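Local coordinates for methyltransferase 1 (Methanosarcina barkeri, PDB 2I2X), which transfers the methyl group of methanol to the cob(I)amide bound on its partner subunit MtaC, in the methanol pathway of methanogenesis, at residues I382-D387 with A393-I398. Numbering follows the deposited sequence.
Sequences IVKDGD and AKNAAI
I382 meets A396 where the two backbones come nearest, with CA atoms 5.9 Å apart. Its CG1 packs on A396 CB at 3.8 Å, and I382 CD1 lies slightly farther from that A396 CB, at 4.2 Å. With CG1 opposite the carbonyl carbon (chi1 -64°), this branch is the one that meets A396. I382 also rests on P252 of helix 240-259 and on I279 of helix 273-280, so this end of the contact is apolar and buried. K384 is exposed. Its chain runs past the amide of N395, with CE 3.8 Å from N395 ND2. D385 carries the polar link. N395 ND2 donates to D385 OD1 at 2.8 Å, with an N-H...O angle of 153°. The oxygen uses its anti lone pair and lies almost in the amide plane, while the carboxylate is turned 53° from that plane. The same ND2 also bonds to S381 O, near the end of helix 372-383. Two acceptors on ND2 probably hold the amide in this orientation. An alanine in place of N395 would probably leave S381 O without this donor and the D385 carboxylate free to turn. The contact lies away from the metal and corrinoid sites. It is a short connection between consecutive helices, 372-383 and 389-409, in which N395 of the second holds the turn leaving the first, consistent with the helix-bundle part of MtaB beside its TIM barrel.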
ATOM      1  N   ILE A 382      19.190 -22.725 -22.353  1.00 12.04           N
ATOM      2  CA  ILE A 382      19.831 -21.570 -22.966  1.00 12.08           C
ATOM      3  C   ILE A 382      21.332 -21.778 -23.182  1.00 12.85           C
ATOM      4  O   ILE A 382      21.840 -21.518 -24.273  1.00 13.08           O
ATOM      5  CB  ILE A 382      19.580 -20.289 -22.125  1.00 12.42           C
ATOM      6  CG1 ILE A 382      18.060 -19.974 -22.123  1.00 11.44           C
ATOM      7  CG2 ILE A 382      20.479 -19.097 -22.604  1.00  9.82           C
ATOM      8  CD1 ILE A 382      17.629 -19.019 -21.055  1.00  5.96           C
ATOM      9  N   VAL A 383      22.047 -22.231 -22.151  1.00 12.82           N
ATOM     10  CA  VAL A 383      23.500 -22.220 -22.215  1.00 12.48           C
ATOM     11  C   VAL A 383      24.001 -23.292 -23.178  1.00 12.91           C
ATOM     12  O   VAL A 383      25.077 -23.147 -23.772  1.00 13.32           O
ATOM     13  CB  VAL A 383      24.174 -22.345 -20.808  1.00 12.67           C
ATOM     14  CG1 VAL A 383      23.760 -21.192 -19.916  1.00 11.09           C
ATOM     15  CG2 VAL A 383      23.854 -23.686 -20.149  1.00 11.73           C
ATOM     16  N   LYS A 384      23.204 -24.346 -23.369  1.00 12.56           N
ATOM     17  CA  LYS A 384      23.592 -25.424 -24.286  1.00 12.38           C
ATOM     18  C   LYS A 384      23.786 -24.942 -25.739  1.00 12.21           C
ATOM     19  O   LYS A 384      24.390 -25.654 -26.525  1.00 12.38           O
ATOM     20  CB  LYS A 384      22.680 -26.673 -24.169  1.00 11.85           C
ATOM     21  CG  LYS A 384      21.281 -26.529 -24.760  1.00 12.12           C
ATOM     22  CD  LYS A 384      20.449 -27.794 -24.625  1.00 10.04           C
ATOM     23  CE  LYS A 384      19.333 -27.751 -25.649  1.00 14.61           C
ATOM     24  NZ  LYS A 384      17.970 -28.088 -25.142  1.00 18.30           N
ATOM     25  N   ASP A 385      23.309 -23.731 -26.064  1.00 12.34           N
ATOM     26  CA  ASP A 385      23.564 -23.058 -27.359  1.00 12.25           C
ATOM     27  C   ASP A 385      23.888 -21.569 -27.154  1.00 12.26           C
ATOM     28  O   ASP A 385      23.569 -20.715 -27.977  1.00 11.69           O
ATOM     29  CB  ASP A 385      22.399 -23.268 -28.354  1.00 11.98           C
ATOM     30  CG  ASP A 385      22.361 -24.702 -28.936  1.00 13.30           C
ATOM     31  OD1 ASP A 385      21.378 -25.428 -28.684  1.00 13.90           O
ATOM     32  OD2 ASP A 385      23.313 -25.125 -29.645  1.00 14.44           O
ATOM     33  N   GLY A 386      24.562 -21.276 -26.047  1.00 12.96           N
ATOM     34  CA  GLY A 386      24.788 -19.907 -25.598  1.00 13.64           C
ATOM     35  C   GLY A 386      25.412 -18.924 -26.560  1.00 14.67           C
ATOM     36  O   GLY A 386      25.251 -17.699 -26.389  1.00 15.37           O
ATOM     37  N   ASP A 387      26.134 -19.423 -27.569  1.00 15.02           N
ATOM     38  CA  ASP A 387      26.788 -18.521 -28.542  1.00 15.27           C
ATOM     39  C   ASP A 387      25.820 -17.998 -29.570  1.00 14.40           C
ATOM     40  O   ASP A 387      26.069 -16.982 -30.173  1.00 14.87           O
ATOM     41  CB  ASP A 387      27.975 -19.191 -29.231  1.00 15.71           C
ATOM     42  CG  ASP A 387      29.101 -19.503 -28.266  1.00 18.41           C
ATOM     43  OD1 ASP A 387      29.564 -18.576 -27.557  1.00 18.67           O
ATOM     44  OD2 ASP A 387      29.538 -20.686 -28.221  1.00 23.17           O
ATOM     45  N   ALA A 393      17.344 -18.769 -27.555  1.00  7.87           N
ATOM     46  CA  ALA A 393      16.009 -18.270 -27.290  1.00  8.08           C
ATOM     47  C   ALA A 393      14.932 -19.274 -27.696  1.00  8.74           C
ATOM     48  O   ALA A 393      13.934 -19.494 -26.956  1.00  8.28           O
ATOM     49  CB  ALA A 393      15.792 -16.925 -27.977  1.00  7.38           C
ATOM     50  N   LYS A 394      15.107 -19.884 -28.865  1.00  9.38           N
ATOM     51  CA  LYS A 394      14.161 -20.918 -29.285  1.00  9.74           C
ATOM     52  C   LYS A 394      14.177 -22.085 -28.287  1.00 10.40           C
ATOM     53  O   LYS A 394      13.108 -22.603 -27.951  1.00 10.21           O
ATOM     54  CB  LYS A 394      14.450 -21.380 -30.702  1.00  9.84           C
ATOM     55  CG  LYS A 394      13.458 -22.381 -31.285  1.00 10.57           C
ATOM     56  CD  LYS A 394      13.495 -22.349 -32.833  1.00 13.13           C
ATOM     57  CE  LYS A 394      14.721 -23.112 -33.453  1.00 13.55           C
ATOM     58  NZ  LYS A 394      14.792 -24.576 -33.075  1.00 11.03           N
ATOM     59  N   ASN A 395      15.365 -22.480 -27.804  1.00 10.43           N
ATOM     60  CA  ASN A 395      15.472 -23.586 -26.852  1.00 11.34           C
ATOM     61  C   ASN A 395      14.624 -23.274 -25.598  1.00 12.10           C
ATOM     62  O   ASN A 395      13.884 -24.127 -25.104  1.00 12.84           O
ATOM     63  CB  ASN A 395      16.935 -23.843 -26.446  1.00 11.58           C
ATOM     64  CG  ASN A 395      17.814 -24.403 -27.612  1.00 11.22           C
ATOM     65  OD1 ASN A 395      17.313 -24.810 -28.665  1.00  9.85           O
ATOM     66  ND2 ASN A 395      19.124 -24.419 -27.397  1.00  6.40           N
ATOM     67  N   ALA A 396      14.702 -22.034 -25.131  1.00 11.62           N
ATOM     68  CA  ALA A 396      14.051 -21.631 -23.906  1.00 11.68           C
ATOM     69  C   ALA A 396      12.552 -21.718 -24.098  1.00 11.89           C
ATOM     70  O   ALA A 396      11.837 -22.267 -23.251  1.00 13.92           O
ATOM     71  CB  ALA A 396      14.487 -20.207 -23.494  1.00 10.81           C
ATOM     72  N   ALA A 397      12.077 -21.199 -25.215  1.00 11.16           N
ATOM     73  CA  ALA A 397      10.668 -21.231 -25.562  1.00 10.62           C
ATOM     74  C   ALA A 397      10.126 -22.658 -25.619  1.00 10.50           C
ATOM     75  O   ALA A 397       9.022 -22.925 -25.134  1.00 10.97           O
ATOM     76  CB  ALA A 397      10.465 -20.523 -26.917  1.00 10.48           C
ATOM     77  N   ILE A 398      10.901 -23.578 -26.201  1.00 10.00           N
ATOM     78  CA  ILE A 398      10.449 -24.974 -26.350  1.00  9.10           C
ATOM     79  C   ILE A 398      10.543 -25.715 -25.025  1.00  9.06           C
ATOM     80  O   ILE A 398       9.684 -26.541 -24.707  1.00  7.88           O
ATOM     81  CB  ILE A 398      11.212 -25.737 -27.483  1.00  8.81           C
ATOM     82  CG1 ILE A 398      10.760 -25.217 -28.859  1.00  8.21           C
ATOM     83  CG2 ILE A 398      10.975 -27.260 -27.382  1.00  6.57           C
ATOM     84  CD1 ILE A 398      11.702 -25.620 -30.028  1.00  6.25           C
TER